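Long-range contact in glutamine cyclotransferase (Zymomonas mobilis, PDB 3NOL), which probably catalyses the cyclisation of N-terminal glutamine to pyroglutamate with release of ammonia, as a calcium-containing beta-propeller glutaminyl cyclase: residues 175-189 with 226-239. Sequence-based numbering, arbitrary orientation.
Sequences NELEWVDGEIFANVW and VLNGIAWDKEHHRL. With CA (calcium ion), chain B; SO4 (sulfate ion), chain D.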
# COMPACT_ATOMS: atom_id res chain seq x y z
N ASN A 175 6.11 4.83 1.70
CA ASN A 175 5.39 3.85 2.51
C ASN A 175 4.54 2.93 1.61
O ASN A 175 5.11 2.31 0.71
CB ASN A 175 4.55 4.57 3.57
CG ASN A 175 4.30 3.71 4.82
OD1 ASN A 175 4.55 2.49 4.83
ND2 ASN A 175 3.79 4.35 5.87
N GLU A 176 3.20 2.84 1.82
CA GLU A 176 2.38 1.91 1.00
C GLU A 176 2.56 2.19 -0.50
O GLU A 176 2.64 3.35 -0.92
CB GLU A 176 0.89 1.91 1.43
CG GLU A 176 0.28 0.53 1.54
CD GLU A 176 -0.19 -0.06 0.19
OE1 GLU A 176 -0.77 0.69 -0.63
OE2 GLU A 176 -0.03 -1.29 -0.00
N LEU A 177 2.65 1.11 -1.28
CA LEU A 177 2.92 1.22 -2.72
C LEU A 177 1.78 0.62 -3.52
O LEU A 177 1.07 -0.27 -3.02
CB LEU A 177 4.18 0.45 -3.10
CG LEU A 177 5.50 0.82 -2.44
CD1 LEU A 177 6.63 -0.01 -3.06
CD2 LEU A 177 5.73 2.33 -2.63
N GLU A 178 1.66 1.08 -4.77
CA GLU A 178 0.80 0.40 -5.74
C GLU A 178 1.31 0.62 -7.17
O GLU A 178 1.54 1.76 -7.56
CB GLU A 178 -0.66 0.86 -5.63
CG GLU A 178 -1.60 -0.05 -6.43
CD GLU A 178 -1.73 -1.44 -5.80
OE1 GLU A 178 -2.11 -2.37 -6.53
OE2 GLU A 178 -1.46 -1.62 -4.56
N TRP A 179 1.46 -0.47 -7.92
CA TRP A 179 1.76 -0.37 -9.37
C TRP A 179 0.48 0.01 -10.09
O TRP A 179 -0.53 -0.70 -10.01
CB TRP A 179 2.23 -1.73 -9.87
CG TRP A 179 2.64 -1.73 -11.29
CD1 TRP A 179 1.90 -2.15 -12.36
CD2 TRP A 179 3.92 -1.35 -11.80
NE1 TRP A 179 2.64 -2.02 -13.52
CE2 TRP A 179 3.88 -1.53 -13.21
CE3 TRP A 179 5.08 -0.84 -11.22
CZ2 TRP A 179 4.98 -1.24 -14.04
CZ3 TRP A 179 6.18 -0.55 -12.06
CH2 TRP A 179 6.11 -0.75 -13.45
N VAL A 180 0.49 1.16 -10.75
CA VAL A 180 -0.69 1.65 -11.44
C VAL A 180 -0.32 2.04 -12.88
O VAL A 180 0.37 3.04 -13.10
CB VAL A 180 -1.33 2.85 -10.68
CG1 VAL A 180 -2.60 3.39 -11.40
CG2 VAL A 180 -1.65 2.49 -9.22
N ASP A 181 -0.74 1.19 -13.82
CA ASP A 181 -0.54 1.44 -15.25
C ASP A 181 0.89 1.90 -15.59
O ASP A 181 1.08 2.91 -16.26
CB ASP A 181 -1.60 2.43 -15.75
CG ASP A 181 -3.00 1.81 -15.80
OD1 ASP A 181 -3.19 0.63 -15.39
OD2 ASP A 181 -3.92 2.53 -16.25
N GLY A 182 1.88 1.14 -15.13
CA GLY A 182 3.28 1.34 -15.53
C GLY A 182 4.05 2.29 -14.64
O GLY A 182 5.25 2.50 -14.85
N GLU A 183 3.36 2.87 -13.64
CA GLU A 183 3.99 3.74 -12.65
C GLU A 183 3.95 3.15 -11.24
O GLU A 183 3.05 2.38 -10.89
CB GLU A 183 3.32 5.13 -12.65
CG GLU A 183 3.50 5.84 -13.97
CD GLU A 183 3.04 7.28 -13.95
OE1 GLU A 183 2.24 7.66 -13.08
OE2 GLU A 183 3.49 8.03 -14.84
N ILE A 184 4.91 3.55 -10.41
CA ILE A 184 4.83 3.19 -8.99
C ILE A 184 4.20 4.37 -8.24
O ILE A 184 4.77 5.46 -8.22
CB ILE A 184 6.23 2.83 -8.39
CG1 ILE A 184 6.90 1.68 -9.16
CG2 ILE A 184 6.09 2.56 -6.86
CD1 ILE A 184 8.38 1.63 -8.97
N PHE A 185 3.01 4.16 -7.68
CA PHE A 185 2.41 5.16 -6.77
C PHE A 185 2.89 4.84 -5.34
O PHE A 185 2.87 3.66 -4.93
CB PHE A 185 0.89 5.05 -6.79
CG PHE A 185 0.22 5.67 -8.04
CD1 PHE A 185 0.90 5.80 -9.27
CD2 PHE A 185 -1.11 6.06 -7.96
CE1 PHE A 185 0.26 6.35 -10.41
CE2 PHE A 185 -1.79 6.60 -9.09
CZ PHE A 185 -1.09 6.74 -10.32
N ALA A 186 3.27 5.86 -4.58
CA ALA A 186 3.71 5.63 -3.20
C ALA A 186 3.14 6.66 -2.25
O ALA A 186 3.18 7.86 -2.55
CB ALA A 186 5.23 5.67 -3.09
N ASN A 187 2.59 6.22 -1.12
CA ASN A 187 2.35 7.17 -0.04
C ASN A 187 3.69 7.71 0.43
O ASN A 187 4.69 6.99 0.44
CB ASN A 187 1.63 6.51 1.14
CG ASN A 187 0.19 6.16 0.83
OD1 ASN A 187 -0.13 5.01 0.57
ND2 ASN A 187 -0.69 7.17 0.86
N VAL A 188 3.70 8.99 0.81
CA VAL A 188 4.82 9.59 1.49
C VAL A 188 4.36 9.85 2.93
O VAL A 188 3.48 10.69 3.19
CB VAL A 188 5.28 10.89 0.81
CG1 VAL A 188 6.50 11.46 1.56
CG2 VAL A 188 5.54 10.65 -0.70
N TRP A 189 4.93 9.06 3.83
CA TRP A 189 4.51 9.03 5.22
C TRP A 189 4.58 10.41 5.83
O TRP A 189 5.53 11.16 5.59
CB TRP A 189 5.39 8.06 6.02
CG TRP A 189 4.82 7.60 7.34
CD1 TRP A 189 3.52 7.22 7.61
CD2 TRP A 189 5.56 7.41 8.56
NE1 TRP A 189 3.41 6.84 8.93
CE2 TRP A 189 4.65 6.91 9.52
CE3 TRP A 189 6.90 7.59 8.91
CZ2 TRP A 189 5.04 6.63 10.85
CZ3 TRP A 189 7.30 7.30 10.23
CH2 TRP A 189 6.37 6.84 11.18
N VAL A 226 -2.62 8.57 9.76
CA VAL A 226 -2.20 9.17 8.48
C VAL A 226 -2.73 8.48 7.24
O VAL A 226 -3.06 7.30 7.25
CB VAL A 226 -0.64 9.29 8.35
CG1 VAL A 226 -0.07 10.14 9.46
CG2 VAL A 226 0.02 7.94 8.34
N LEU A 227 -2.79 9.25 6.15
CA LEU A 227 -3.03 8.70 4.82
C LEU A 227 -2.02 7.57 4.55
O LEU A 227 -0.84 7.73 4.74
CB LEU A 227 -2.88 9.81 3.76
CG LEU A 227 -3.10 9.36 2.31
CD1 LEU A 227 -4.62 9.13 2.08
CD2 LEU A 227 -2.57 10.37 1.31
N ASN A 228 -2.52 6.41 4.11
CA ASN A 228 -1.65 5.25 3.84
C ASN A 228 -2.49 4.11 3.32
O ASN A 228 -3.40 3.64 4.01
CB ASN A 228 -0.86 4.76 5.08
CG ASN A 228 0.28 3.80 4.69
OD1 ASN A 228 1.18 4.17 3.90
ND2 ASN A 228 0.22 2.55 5.20
N GLY A 229 -2.20 3.70 2.08
CA GLY A 229 -2.89 2.58 1.47
C GLY A 229 -3.50 3.01 0.16
O GLY A 229 -4.34 3.93 0.11
N ILE A 230 -3.03 2.35 -0.90
CA ILE A 230 -3.41 2.61 -2.28
C ILE A 230 -3.68 1.27 -2.92
O ILE A 230 -2.80 0.41 -2.85
CB ILE A 230 -2.26 3.22 -3.08
CG1 ILE A 230 -1.65 4.43 -2.36
CG2 ILE A 230 -2.77 3.59 -4.49
CD1 ILE A 230 -0.34 4.92 -2.98
N ALA A 231 -4.84 1.12 -3.57
CA ALA A 231 -5.14 -0.13 -4.32
C ALA A 231 -5.68 0.22 -5.69
O ALA A 231 -6.24 1.30 -5.88
CB ALA A 231 -6.15 -0.97 -3.57
N TRP A 232 -5.52 -0.71 -6.63
CA TRP A 232 -5.85 -0.45 -8.01
C TRP A 232 -6.50 -1.68 -8.60
O TRP A 232 -5.96 -2.78 -8.49
CB TRP A 232 -4.57 -0.08 -8.76
CG TRP A 232 -4.68 0.06 -10.26
CD1 TRP A 232 -4.04 -0.70 -11.20
CD2 TRP A 232 -5.44 1.05 -10.98
NE1 TRP A 232 -4.36 -0.25 -12.47
CE2 TRP A 232 -5.22 0.82 -12.36
CE3 TRP A 232 -6.28 2.10 -10.59
CZ2 TRP A 232 -5.80 1.61 -13.36
CZ3 TRP A 232 -6.86 2.90 -11.59
CH2 TRP A 232 -6.63 2.64 -12.95
N ASP A 233 -7.66 -1.47 -9.22
CA ASP A 233 -8.44 -2.50 -9.86
C ASP A 233 -8.18 -2.30 -11.33
O ASP A 233 -8.71 -1.37 -11.95
CB ASP A 233 -9.92 -2.30 -9.51
CG ASP A 233 -10.87 -3.13 -10.38
OD1 ASP A 233 -12.09 -2.98 -10.15
OD2 ASP A 233 -10.42 -3.87 -11.28
N LYS A 234 -7.35 -3.17 -11.89
CA LYS A 234 -6.89 -3.08 -13.27
C LYS A 234 -8.02 -3.38 -14.27
O LYS A 234 -8.12 -2.75 -15.34
CB LYS A 234 -5.73 -4.08 -13.46
CG LYS A 234 -5.16 -4.18 -14.87
CD LYS A 234 -4.41 -2.95 -15.25
CE LYS A 234 -3.41 -3.23 -16.34
NZ LYS A 234 -2.81 -1.93 -16.74
N GLU A 235 -8.87 -4.34 -13.93
CA GLU A 235 -10.01 -4.70 -14.81
C GLU A 235 -10.95 -3.51 -15.08
O GLU A 235 -11.27 -3.22 -16.25
CB GLU A 235 -10.81 -5.87 -14.25
CG GLU A 235 -11.95 -6.25 -15.23
CD GLU A 235 -12.83 -7.42 -14.81
OE1 GLU A 235 -13.65 -7.84 -15.67
OE2 GLU A 235 -12.73 -7.89 -13.65
N HIS A 236 -11.37 -2.83 -14.00
CA HIS A 236 -12.36 -1.72 -14.10
C HIS A 236 -11.74 -0.31 -14.03
O HIS A 236 -12.45 0.71 -14.13
CB HIS A 236 -13.44 -1.87 -13.01
CG HIS A 236 -14.02 -3.25 -12.89
ND1 HIS A 236 -14.94 -3.76 -13.78
CD2 HIS A 236 -13.78 -4.23 -11.99
CE1 HIS A 236 -15.25 -5.00 -13.43
NE2 HIS A 236 -14.57 -5.30 -12.34
N HIS A 237 -10.42 -0.26 -13.84
CA HIS A 237 -9.69 1.00 -13.59
C HIS A 237 -10.29 1.82 -12.43
O HIS A 237 -10.73 2.96 -12.61
CB HIS A 237 -9.54 1.80 -14.89
CG HIS A 237 -8.33 1.40 -15.70
ND1 HIS A 237 -7.62 2.31 -16.45
CD2 HIS A 237 -7.71 0.21 -15.87
CE1 HIS A 237 -6.62 1.69 -17.06
NE2 HIS A 237 -6.65 0.41 -16.72
N ARG A 238 -10.29 1.20 -11.26
CA ARG A 238 -10.70 1.87 -10.01
C ARG A 238 -9.50 2.06 -9.09
O ARG A 238 -8.85 1.08 -8.70
CB ARG A 238 -11.80 1.08 -9.29
CG ARG A 238 -13.14 1.01 -10.05
CD ARG A 238 -14.24 0.30 -9.24
NE ARG A 238 -13.93 -1.13 -9.06
CZ ARG A 238 -14.60 -1.98 -8.27
NH1 ARG A 238 -15.65 -1.60 -7.55
NH2 ARG A 238 -14.20 -3.26 -8.21
N LEU A 239 -9.23 3.31 -8.75
CA LEU A 239 -8.17 3.66 -7.81
C LEU A 239 -8.78 3.92 -6.43
O LEU A 239 -9.70 4.73 -6.30
CB LEU A 239 -7.44 4.91 -8.30
CG LEU A 239 -6.23 5.41 -7.50
CD1 LEU A 239 -5.14 4.36 -7.42
CD2 LEU A 239 -5.69 6.72 -8.06
CA CA B . -1.02 -1.17 -2.33
S SO4 D . 0.77 -2.44 -16.45
O1 SO4 D . -0.15 -3.00 -17.45
O2 SO4 D . 0.05 -1.54 -15.56
O3 SO4 D . 1.36 -3.55 -15.70
O4 SO4 D . 1.84 -1.68 -17.12
O HOH W 1 2.06 6.68 4.64
O HOH W 2 2.44 0.79 4.11
O HOH W 3 -4.47 -3.39 -6.16
O HOH W 4 -3.49 6.48 0.63
O HOH W 5 0.02 -3.32 -2.51
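Glu176 and Ile230 meet at the calcium ion: Glu176 binds it through both carboxylate oxygens, OE1 and OE2, and Ile230 through its carbonyl O at 2.4 Å. Leu177 O, Glu178 OE2 (2.3 Å), a water and Phe48 O complete the site. Glu176 OE1 also accepts Ile230 N at 2.8 Å on the anti side, well out of the carboxylate plane, so one oxygen serves metal and backbone together. Ile230 CG2 packs on Glu178 CB (3.6 Å), while CD1 reaches Phe185 CB. Strands 177-180 and 227-233 run side by side, 25° from parallel, as inner strands of neighbouring blades in a five-bladed beta-propeller; the calcium joins them to the blade that begins with strand 44-51, near the central axis. From strand 183-188, Asn187 OD1 takes Gly229 N at 2.9 Å in an almost straight bond (179°), arriving from above the amide plane. Asn228 OD1 accepts Glu176 N, while its ND2 hydrogen-bonds to Thr45 O. Farther along, chi1 of -180° turns Val180 CG1 onto the six-membered ring of Trp232, 3.8 Å from the centroid, a CH-pi contact. At the ring edge, Trp232 NE1 gives a weak bond to Asp181 OD1. An alanine in place of Trp232 is likely to open a gap beside Val180 CG1 and the His237 ring, and to leave Asp181 OD1 without its indole N-H partner. Lys234 NZ makes a 2.9 Å salt bridge to Asp181 OD1 and also bonds to a sulfate, probably from the crystallisation liquor, that accepts Trp179 NE1.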